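Local structure of alpha-L-rhamnosidase (Aspergillus terreus, 6GSZ) at residues G167-A172 / N185-T190; Y150-G155 / M171-Q176; P307-V312 / V422-E427; I200-G205 / L227-L232. The protein probably catalyses the hydrolysis of terminal non-reducing alpha-L-rhamnose residues in alpha-L-rhamnosides. One frame throughout, in Å; residues are numbered along the deposited sequence. Where two conformers were deposited one is given.

Contact 1. Residues G167-A172 / N185-T190; sequences GDHVMA and NTYDVT. With CA (calcium ion), chain L.
G167 packs its backbone against Y187 where the irregular loop 167-172 passes strand residues 185-188; the CA atoms of the two residues are 6.5 Å apart. The main side-chain pair is H169 with Y187. The two side chains come from opposite directions and form an edge-to-face (T-shaped) aromatic pair, with centroids 4.9 Å apart and planes at 59°. The tyrosine gives its edge: CE1 sits over the centre of the imidazole, and OH also lies over that face. H169 CG is anti to its own carbonyl carbon (chi1 -54°), which turns the ring toward the strand. G167 CA rests 3.8 Å from Y187 CD1.

The loop between strands 164-165 and 182-188 folds back on the latter, in the beta-sandwich of the alpha-L-rhamnosidase N-terminal domain. Two waters bridge the polar atoms. Water 2 lies 2.8 Å from H169 ND1 and makes a weak bond to N185 OD1. Water 1 accepts from H169 N and bonds weakly to Y187 OH. Both N185 OD1 and Y187 OH also bond to the hydroxyl of Y157.

At the far end of the strand, D188 divides its carboxylate. OD2 binds calcium at 2.3 Å, beside four waters. OD1 accepts from T190 N at 3.0 Å, closing an Asx turn, and from T190 OG1 at 2.6 Å.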
# COMPACT_ATOMS: atom_id res chain seq x y z
N GLY A 167 1.71 5.05 -21.78
CA GLY A 167 1.22 4.33 -20.63
C GLY A 167 0.13 5.06 -19.87
O GLY A 167 -0.30 6.14 -20.25
N ASP A 168 -0.23 4.49 -18.73
CA ASP A 168 -1.29 5.00 -17.86
C ASP A 168 -0.81 5.14 -16.40
O ASP A 168 -1.62 5.16 -15.46
CB ASP A 168 -2.54 4.15 -17.95
CG ASP A 168 -2.33 2.70 -17.54
OD1 ASP A 168 -1.22 2.36 -17.14
OD2 ASP A 168 -3.31 1.94 -17.64
N HIS A 169 0.51 5.20 -16.20
CA HIS A 169 1.05 5.43 -14.89
C HIS A 169 1.03 6.92 -14.57
O HIS A 169 1.45 7.76 -15.42
CB HIS A 169 2.50 4.94 -14.75
CG HIS A 169 2.76 3.52 -15.11
ND1 HIS A 169 3.97 2.95 -14.80
CD2 HIS A 169 2.06 2.61 -15.82
CE1 HIS A 169 3.98 1.69 -15.26
NE2 HIS A 169 2.83 1.47 -15.91
N VAL A 170 0.64 7.28 -13.35
CA VAL A 170 0.68 8.66 -12.90
C VAL A 170 1.58 8.73 -11.67
O VAL A 170 1.94 7.70 -11.08
CB VAL A 170 -0.71 9.25 -12.63
CG1 VAL A 170 -1.52 9.30 -13.90
CG2 VAL A 170 -1.43 8.49 -11.54
N MET A 171 1.97 9.93 -11.28
CA MET A 171 2.93 10.14 -10.19
C MET A 171 4.15 9.21 -10.32
O MET A 171 4.66 8.65 -9.35
CB MET A 171 2.26 10.02 -8.82
CG MET A 171 1.08 10.98 -8.65
SD MET A 171 1.48 12.70 -8.81
CE MET A 171 2.25 13.00 -7.23
N ALA A 172 4.65 9.06 -11.56
CA ALA A 172 5.69 8.12 -11.91
C ALA A 172 7.05 8.78 -11.82
O ALA A 172 7.20 9.93 -12.28
CB ALA A 172 5.45 7.61 -13.31
N ASN A 185 10.66 2.85 -15.41
CA ASN A 185 9.52 2.20 -16.01
C ASN A 185 9.78 1.76 -17.44
O ASN A 185 10.57 2.40 -18.14
CB ASN A 185 8.24 3.01 -15.89
CG ASN A 185 8.01 3.44 -14.46
OD1 ASN A 185 7.92 4.65 -14.15
ND2 ASN A 185 7.97 2.48 -13.55
N THR A 186 9.09 0.72 -17.88
CA THR A 186 9.19 0.18 -19.21
C THR A 186 7.81 0.17 -19.86
O THR A 186 6.82 -0.31 -19.26
CB THR A 186 9.75 -1.25 -19.17
OG1 THR A 186 11.02 -1.25 -18.53
CG2 THR A 186 9.89 -1.81 -20.58
N TYR A 187 7.73 0.66 -21.11
CA TYR A 187 6.48 0.71 -21.84
C TYR A 187 6.67 0.11 -23.23
O TYR A 187 7.70 0.34 -23.90
CB TYR A 187 6.02 2.16 -22.00
CG TYR A 187 5.82 2.87 -20.69
CD1 TYR A 187 4.64 2.72 -19.96
CD2 TYR A 187 6.79 3.71 -20.16
CE1 TYR A 187 4.44 3.36 -18.74
CE2 TYR A 187 6.58 4.40 -18.97
CZ TYR A 187 5.39 4.26 -18.26
OH TYR A 187 5.17 4.96 -17.11
N ASP A 188 5.63 -0.57 -23.70
CA ASP A 188 5.57 -1.03 -25.08
C ASP A 188 4.96 0.08 -25.94
O ASP A 188 3.78 0.38 -25.84
CB ASP A 188 4.77 -2.32 -25.18
CG ASP A 188 4.57 -2.82 -26.60
OD1 ASP A 188 5.02 -2.13 -27.54
OD2 ASP A 188 3.96 -3.92 -26.74
N VAL A 189 5.82 0.76 -26.69
CA VAL A 189 5.41 1.93 -27.47
C VAL A 189 5.34 1.59 -28.97
O VAL A 189 5.27 2.50 -29.81
CB VAL A 189 6.29 3.15 -27.20
CG1 VAL A 189 6.23 3.53 -25.74
CG2 VAL A 189 7.72 2.96 -27.65
N THR A 190 5.29 0.32 -29.33
CA THR A 190 5.24 -0.14 -30.71
C THR A 190 4.17 0.63 -31.51
O THR A 190 4.46 1.06 -32.64
CB THR A 190 4.91 -1.64 -30.77
OG1 THR A 190 5.92 -2.31 -30.02
CG2 THR A 190 4.90 -2.19 -32.18
CA CA L . 2.05 -5.08 -26.10
O HOH W 1 2.67 6.04 -17.98
O HOH W 2 5.22 4.16 -12.57
O HOH W 3 1.88 -3.58 -28.36
O HOH W 4 2.21 -6.63 -28.25
O HOH W 5 3.73 -6.77 -25.93
O HOH W 6 0.92 -2.58 -25.71

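Contact 2. Residues Y150-G155 / M171-Q176; sequences YITALG and MAPGWQ
T152 and P173 meet in a small, buried van der Waals contact between the end of strand 144-154 and the loop that leads to strand 182-188, in the beta-sandwich of the alpha-L-rhamnosidase N-terminal domain. No hydrogen bond crosses between the segments, and the pair buries 136 Å² in all. P173 is the centre of it. The proline side chain meets that of T152 at about a right angle, and its CG lies 3.3 Å from T152 OG1. The threonine hydroxyl is anti to the backbone N (chi1 -165°), and this rotation presents OG1 to the proline ring. The hydroxyl bonds to the backbone oxygen of E183, and the proline ring packs on the same hydroxyl oxygen.

The rest of the contact is with backbone. G155 O lies 3.6 Å from P173 CD, and A153 O is 4.3 Å from P173 CG. A153 O also accepts from H182 NE2. A153 N is buried here and has no partner in the model.

The peptide before P173 is cis. It bends the loop sharply between A172 and P173. Just beyond, Q176 folds back on the same loop. Its NE2 donates to P173 O at 2.9 Å, from above the carbonyl plane, while its OE1 accepts from E183 N. The amide thus links P173 to E183 of strand 182-188.

W175 stacks on W208. Strand 144-154 lies between strands 182-188 and 228-237 in its sheet, and A172 bonds through its backbone to Y157 of strand 156-161.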
# COMPACT_ATOMS: atom_id res chain seq x y z
N TYR A 150 12.15 3.12 -22.00
CA TYR A 150 12.65 2.95 -20.66
C TYR A 150 12.88 4.34 -20.08
O TYR A 150 13.53 5.17 -20.75
CB TYR A 150 13.96 2.18 -20.70
CG TYR A 150 13.84 0.85 -21.38
CD1 TYR A 150 13.32 -0.24 -20.71
CD2 TYR A 150 14.27 0.64 -22.68
CE1 TYR A 150 13.24 -1.48 -21.31
CE2 TYR A 150 14.20 -0.61 -23.28
CZ TYR A 150 13.68 -1.69 -22.59
OH TYR A 150 13.66 -2.91 -23.23
N ILE A 151 12.28 4.68 -18.94
CA ILE A 151 12.25 6.08 -18.55
C ILE A 151 12.12 6.24 -17.05
O ILE A 151 11.39 5.47 -16.38
CB ILE A 151 11.10 6.77 -19.31
CG1 ILE A 151 11.01 8.26 -18.96
CG2 ILE A 151 9.77 6.05 -19.13
CD1 ILE A 151 10.19 9.08 -19.95
N THR A 152 12.78 7.25 -16.53
CA THR A 152 12.55 7.72 -15.19
C THR A 152 12.87 9.21 -15.12
O THR A 152 13.28 9.83 -16.09
CB THR A 152 13.36 6.94 -14.15
OG1 THR A 152 12.82 7.22 -12.85
CG2 THR A 152 14.84 7.24 -14.16
N ALA A 153 12.65 9.79 -13.94
CA ALA A 153 12.95 11.20 -13.75
C ALA A 153 13.59 11.42 -12.39
O ALA A 153 13.36 10.63 -11.43
CB ALA A 153 11.67 12.01 -13.80
N LEU A 154 14.35 12.49 -12.31
CA LEU A 154 14.73 13.08 -11.04
C LEU A 154 13.62 14.07 -10.71
O LEU A 154 13.68 15.27 -11.07
CB LEU A 154 16.11 13.72 -11.16
CG LEU A 154 17.31 12.79 -11.08
CD1 LEU A 154 17.28 11.71 -12.14
CD2 LEU A 154 18.58 13.63 -11.14
N GLY A 155 12.53 13.55 -10.18
CA GLY A 155 11.24 14.18 -10.13
C GLY A 155 10.19 13.19 -10.50
O GLY A 155 10.23 12.03 -10.03
N MET A 171 1.97 9.93 -11.28
CA MET A 171 2.93 10.14 -10.19
C MET A 171 4.15 9.21 -10.32
O MET A 171 4.66 8.65 -9.35
CB MET A 171 2.26 10.02 -8.82
CG MET A 171 1.08 10.98 -8.65
SD MET A 171 1.48 12.70 -8.81
CE MET A 171 2.25 13.00 -7.23
N ALA A 172 4.65 9.06 -11.56
CA ALA A 172 5.69 8.12 -11.91
C ALA A 172 7.05 8.78 -11.82
O ALA A 172 7.20 9.93 -12.28
CB ALA A 172 5.45 7.61 -13.31
N PRO A 173 8.10 8.12 -11.31
CA PRO A 173 8.16 6.71 -10.92
C PRO A 173 7.79 6.39 -9.48
O PRO A 173 7.93 5.23 -9.07
CB PRO A 173 9.66 6.41 -11.15
CG PRO A 173 10.34 7.68 -10.70
CD PRO A 173 9.43 8.73 -11.27
N GLY A 174 7.26 7.35 -8.73
CA GLY A 174 6.89 7.11 -7.35
C GLY A 174 8.03 7.51 -6.42
O GLY A 174 9.02 8.14 -6.87
N TRP A 175 7.90 7.20 -5.13
CA TRP A 175 8.82 7.62 -4.11
C TRP A 175 9.65 6.44 -3.59
O TRP A 175 9.14 5.61 -2.82
CB TRP A 175 8.12 8.33 -2.96
CG TRP A 175 9.06 9.02 -2.02
CD1 TRP A 175 10.41 9.18 -2.17
CD2 TRP A 175 8.72 9.65 -0.78
NE1 TRP A 175 10.93 9.90 -1.12
CE2 TRP A 175 9.92 10.20 -0.25
CE3 TRP A 175 7.53 9.82 -0.08
CZ2 TRP A 175 9.94 10.92 0.93
CZ3 TRP A 175 7.54 10.52 1.10
CH2 TRP A 175 8.74 11.08 1.58
N GLN A 176 10.91 6.33 -4.04
CA GLN A 176 11.89 5.38 -3.51
C GLN A 176 12.87 6.16 -2.63
O GLN A 176 12.98 7.39 -2.74
CB GLN A 176 12.62 4.63 -4.64
CG GLN A 176 11.67 3.80 -5.51
CD GLN A 176 11.05 4.58 -6.66
OE1 GLN A 176 11.78 5.25 -7.43
NE2 GLN A 176 9.73 4.51 -6.86

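Contact 3. Residues P307-V312 / V422-E427; sequences PPVRRV and VHSDME. With EDO (1,2-ethanediol), chain B; ACT (acetate ion), chain C.
R310 and H423 form the backbone core of this antiparallel pairing, as a hydrogen-bonded pair: R310 N donates to H423 O at 3.1 Å and H423 N to R310 O at 3.3 Å. Beyond the strand, D425 N donates to P308 O at 2.8 Å. V309 with S424 and R311 with V422 are the flanking non-hydrogen-bonded pairs.

The charged contact is a salt bridge between R310 NH1 and D425 OD2, 2.8 Å long. The carboxylate oxygen is met on its anti side. The planes are nearly perpendicular (82°), and a single N-H of NH1 meets OD2, not a two-pronged pairing. P308 CG covers one guanidinium face, and D168 binds NE. Water 8 accepts from NH1. H423 chi1 of 57° places the ring between its backbone N and carbonyl carbon. From there ND1 donates to S424 O, and NE2 to an acetate O, probably from the crystallisation liquor, at 2.8 Å.

Strands 309-315 and 417-424 are neighbours in a four-stranded antiparallel sheet, with 309-315 outermost within the chain. The paired residues lie more than 110 positions apart in sequence.

Apolar contacts line the face that carries V309 and V422. Their CG1 atoms are tight, at 3.4 Å. P307 CG meets M426 CG at 3.8 Å. On the other side, V312 CG2 sits over the H423 ring in a CH-pi contact, 3.9 Å from the centroid.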
# COMPACT_ATOMS: atom_id res chain seq x y z
N PRO A 307 3.00 -2.82 -8.48
CA PRO A 307 2.27 -2.13 -9.52
C PRO A 307 2.46 -0.64 -9.39
O PRO A 307 2.86 -0.13 -8.34
CB PRO A 307 0.82 -2.51 -9.22
CG PRO A 307 0.80 -2.65 -7.72
CD PRO A 307 2.15 -3.22 -7.33
N PRO A 308 2.18 0.10 -10.48
CA PRO A 308 2.31 1.55 -10.48
C PRO A 308 1.10 2.23 -9.84
O PRO A 308 0.07 1.62 -9.59
CB PRO A 308 2.35 1.88 -11.98
CG PRO A 308 1.48 0.84 -12.60
CD PRO A 308 1.73 -0.41 -11.78
N VAL A 309 1.26 3.53 -9.64
CA VAL A 309 0.13 4.40 -9.29
C VAL A 309 -0.64 4.68 -10.58
O VAL A 309 -0.04 5.04 -11.60
CB VAL A 309 0.60 5.69 -8.58
CG1 VAL A 309 -0.57 6.61 -8.26
CG2 VAL A 309 1.37 5.33 -7.30
N ARG A 310 -1.96 4.53 -10.52
CA ARG A 310 -2.84 4.77 -11.65
C ARG A 310 -4.06 5.56 -11.18
O ARG A 310 -4.37 5.65 -10.00
CB ARG A 310 -3.32 3.47 -12.28
CG ARG A 310 -2.23 2.66 -12.96
CD ARG A 310 -2.79 1.71 -14.02
NE ARG A 310 -1.79 0.92 -14.70
CZ ARG A 310 -1.35 -0.27 -14.32
NH1 ARG A 310 -1.87 -0.88 -13.26
NH2 ARG A 310 -0.38 -0.84 -15.03
N ARG A 311 -4.74 6.11 -12.20
CA ARG A 311 -6.08 6.59 -12.07
C ARG A 311 -6.98 5.35 -12.07
O ARG A 311 -7.27 4.79 -13.12
CB ARG A 311 -6.42 7.53 -13.22
CG ARG A 311 -5.50 8.74 -13.37
CD ARG A 311 -5.52 9.33 -14.78
NE ARG A 311 -6.76 10.04 -15.10
CZ ARG A 311 -7.76 9.58 -15.86
NH1 ARG A 311 -7.70 8.33 -16.37
NH2 ARG A 311 -8.81 10.37 -16.09
N VAL A 312 -7.33 4.90 -10.87
CA VAL A 312 -7.96 3.59 -10.73
C VAL A 312 -9.46 3.67 -11.00
O VAL A 312 -10.04 2.70 -11.54
CB VAL A 312 -7.63 2.99 -9.35
CG1 VAL A 312 -8.34 1.70 -9.08
CG2 VAL A 312 -6.15 2.75 -9.25
N VAL A 422 -6.84 7.87 -7.14
CA VAL A 422 -5.47 7.56 -7.56
C VAL A 422 -4.79 6.81 -6.41
O VAL A 422 -4.79 7.28 -5.29
CB VAL A 422 -4.74 8.87 -7.91
CG1 VAL A 422 -3.28 8.61 -8.28
CG2 VAL A 422 -5.43 9.67 -9.01
N HIS A 423 -4.16 5.67 -6.75
CA HIS A 423 -3.36 4.93 -5.78
C HIS A 423 -2.57 3.84 -6.50
O HIS A 423 -2.78 3.58 -7.71
CB HIS A 423 -4.19 4.31 -4.63
CG HIS A 423 -5.29 3.38 -5.03
ND1 HIS A 423 -5.06 2.04 -5.33
CD2 HIS A 423 -6.63 3.58 -5.14
CE1 HIS A 423 -6.24 1.45 -5.61
NE2 HIS A 423 -7.24 2.36 -5.47
N SER A 424 -1.69 3.16 -5.73
CA SER A 424 -0.98 2.01 -6.26
C SER A 424 -1.98 0.92 -6.66
O SER A 424 -2.82 0.52 -5.85
CB SER A 424 0.02 1.49 -5.23
OG SER A 424 1.07 2.44 -5.06
N ASP A 425 -1.87 0.45 -7.91
CA ASP A 425 -2.96 -0.33 -8.53
C ASP A 425 -2.79 -1.83 -8.27
O ASP A 425 -2.53 -2.60 -9.16
CB ASP A 425 -3.07 -0.00 -10.02
CG ASP A 425 -4.33 -0.51 -10.71
OD1 ASP A 425 -5.26 -0.93 -10.01
OD2 ASP A 425 -4.31 -0.54 -11.95
N MET A 426 -2.92 -2.18 -7.00
CA MET A 426 -2.80 -3.56 -6.54
C MET A 426 -4.06 -4.34 -6.91
O MET A 426 -5.14 -3.81 -7.01
CB MET A 426 -2.61 -3.55 -5.02
CG MET A 426 -1.30 -2.89 -4.55
SD MET A 426 -1.27 -2.66 -2.77
CE MET A 426 -2.63 -1.53 -2.54
N GLU A 427 -3.90 -5.67 -7.01
CA GLU A 427 -5.04 -6.54 -7.28
C GLU A 427 -5.89 -6.66 -6.01
O GLU A 427 -5.35 -7.01 -4.95
CB GLU A 427 -4.56 -7.91 -7.73
CG GLU A 427 -5.69 -8.83 -8.12
CD GLU A 427 -5.25 -10.17 -8.69
OE1 GLU A 427 -4.09 -10.60 -8.44
OE2 GLU A 427 -6.08 -10.78 -9.42
C1 EDO B . 5.73 -0.15 -5.20
O1 EDO B . 5.46 1.30 -5.14
C2 EDO B . 5.00 -0.87 -6.34
O2 EDO B . 3.68 -1.44 -5.94
C ACT C . -11.06 1.92 -6.44
O ACT C . -9.92 1.88 -5.90
OXT ACT C . -11.95 2.84 -6.27
CH3 ACT C . -11.42 0.78 -7.37
O HOH W 7 3.00 2.08 -6.82
O HOH W 8 -1.24 -3.23 -12.16

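Contact 4. Residues I200-G205 / L227-L232; sequences IGVTVG and LGLLSL
V202, V204, L227 and L229 pack in a buried, apolar contact between two strands of different sheets. No hydrogen bond joins the segments. V202 meets the branched end of L229: CG1 lies 3.8 Å from L229 CD1, and V202 CG2 is 4.0 Å from L229 CD2. The two leucine methyls face the valine, CD1 against CG1 and CD2 against CB and CG2. L229 has CG anti to its backbone N (chi1 172°), which carries the branch across the gap to V202.

V204 and L227 slide past each other in opposite directions. V204 CG1 touches L227 CB at 3.9 Å and G228 O at 3.7 Å. In return, L227 reaches back over the valine's own backbone, with CD1 3.4 Å from V204 O. Its other methyl, CD2, is 3.7 Å from G205 O. V204 CG2 packs more loosely on L229 CB, at 4.2 Å.

The strand axes run at 139° to each other and come no nearer than 7.7 Å. The two strands belong to facing sheets of a beta-sandwich and come close here, so leucine and valine methyls also rest on backbone oxygens. Residues from both sheets complete the layer. I151 touches V202 and L229, L149 touches I200 and S231, and F134 packs on V204 and L229.

Strand 196-205 lies between strands 132-140 and 156-161 in one sheet. Strand 228-237 lies between 144-154 and 242-246 in the facing sheet.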
# COMPACT_ATOMS: atom_id res chain seq x y z
N ILE A 200 9.17 12.68 -29.39
CA ILE A 200 8.89 12.35 -27.98
C ILE A 200 8.97 13.65 -27.20
O ILE A 200 9.90 14.46 -27.41
CB ILE A 200 9.82 11.26 -27.44
CG1 ILE A 200 9.52 10.98 -25.98
CG2 ILE A 200 11.28 11.60 -27.63
CD1 ILE A 200 10.04 9.64 -25.49
N GLY A 201 7.98 13.87 -26.34
CA GLY A 201 7.98 14.98 -25.40
C GLY A 201 7.74 14.45 -23.99
O GLY A 201 6.90 13.56 -23.79
N VAL A 202 8.47 14.97 -23.01
CA VAL A 202 8.30 14.52 -21.63
C VAL A 202 8.23 15.77 -20.74
O VAL A 202 9.08 16.68 -20.86
CB VAL A 202 9.46 13.63 -21.15
CG1 VAL A 202 9.13 13.07 -19.76
CG2 VAL A 202 9.74 12.49 -22.12
N THR A 203 7.23 15.83 -19.87
CA THR A 203 7.17 16.86 -18.87
C THR A 203 7.66 16.30 -17.55
O THR A 203 7.22 15.18 -17.17
CB THR A 203 5.76 17.42 -18.68
OG1 THR A 203 5.25 17.88 -19.94
CG2 THR A 203 5.76 18.56 -17.68
N VAL A 204 8.56 17.00 -16.87
CA VAL A 204 9.11 16.61 -15.60
C VAL A 204 8.73 17.63 -14.54
O VAL A 204 8.95 18.80 -14.73
CB VAL A 204 10.63 16.40 -15.62
CG1 VAL A 204 11.21 16.07 -14.24
CG2 VAL A 204 10.99 15.32 -16.63
N GLY A 205 8.19 17.15 -13.43
CA GLY A 205 7.87 17.91 -12.23
C GLY A 205 8.70 17.48 -11.03
O GLY A 205 9.41 16.49 -11.11
N LEU A 227 15.44 19.51 -11.92
CA LEU A 227 14.61 18.52 -12.60
C LEU A 227 15.43 17.82 -13.69
O LEU A 227 16.15 18.45 -14.43
CB LEU A 227 13.40 19.19 -13.24
CG LEU A 227 12.49 19.94 -12.30
CD1 LEU A 227 11.29 20.54 -13.01
CD2 LEU A 227 12.03 19.08 -11.17
N GLY A 228 15.33 16.49 -13.75
CA GLY A 228 16.09 15.69 -14.68
C GLY A 228 15.29 14.57 -15.31
O GLY A 228 14.34 14.07 -14.70
N LEU A 229 15.70 14.17 -16.51
CA LEU A 229 15.02 13.11 -17.28
C LEU A 229 16.08 12.09 -17.74
O LEU A 229 17.13 12.45 -18.26
CB LEU A 229 14.40 13.75 -18.54
CG LEU A 229 13.82 12.77 -19.56
CD1 LEU A 229 12.66 11.99 -18.98
CD2 LEU A 229 13.44 13.47 -20.83
N LEU A 230 15.77 10.80 -17.57
CA LEU A 230 16.55 9.73 -18.20
C LEU A 230 15.58 8.93 -19.08
O LEU A 230 14.57 8.42 -18.56
CB LEU A 230 17.15 8.83 -17.12
CG LEU A 230 17.96 7.63 -17.65
CD1 LEU A 230 19.21 8.11 -18.42
CD2 LEU A 230 18.35 6.69 -16.51
N SER A 231 15.94 8.70 -20.34
CA SER A 231 15.03 8.07 -21.31
C SER A 231 15.86 7.28 -22.33
O SER A 231 16.84 7.81 -22.83
CB SER A 231 14.16 9.13 -21.96
OG SER A 231 13.20 8.60 -22.87
N LEU A 232 15.41 6.08 -22.68
CA LEU A 232 15.96 5.37 -23.81
C LEU A 232 14.79 4.75 -24.58
O LEU A 232 14.04 3.93 -24.00
CB LEU A 232 16.94 4.29 -23.36
CG LEU A 232 17.60 3.50 -24.50
CD1 LEU A 232 18.48 4.44 -25.33
CD2 LEU A 232 18.34 2.27 -23.96

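How the contacts relate
Contacts 1, 2 and 4 belong to one sandwich. Contact 4 is its buried apolar core, side chains between two sheets. Contacts 1 and 2 are loop against strand, and share M171 and A172 of one loop; contact 1 is aromatic and watered, with a calcium at its end, while contact 2 is a compact proline contact. Strand 144-154 links contacts 1, 2 and 4 by backbone bonds: I151 O with N185 N, and L154 N with G228 O. Contact 3 is a sheet pairing in another sheet, partly buried and partly at the surface. It meets contact 1 through D168 with R310 and V170 with V309, but does not touch contact 4.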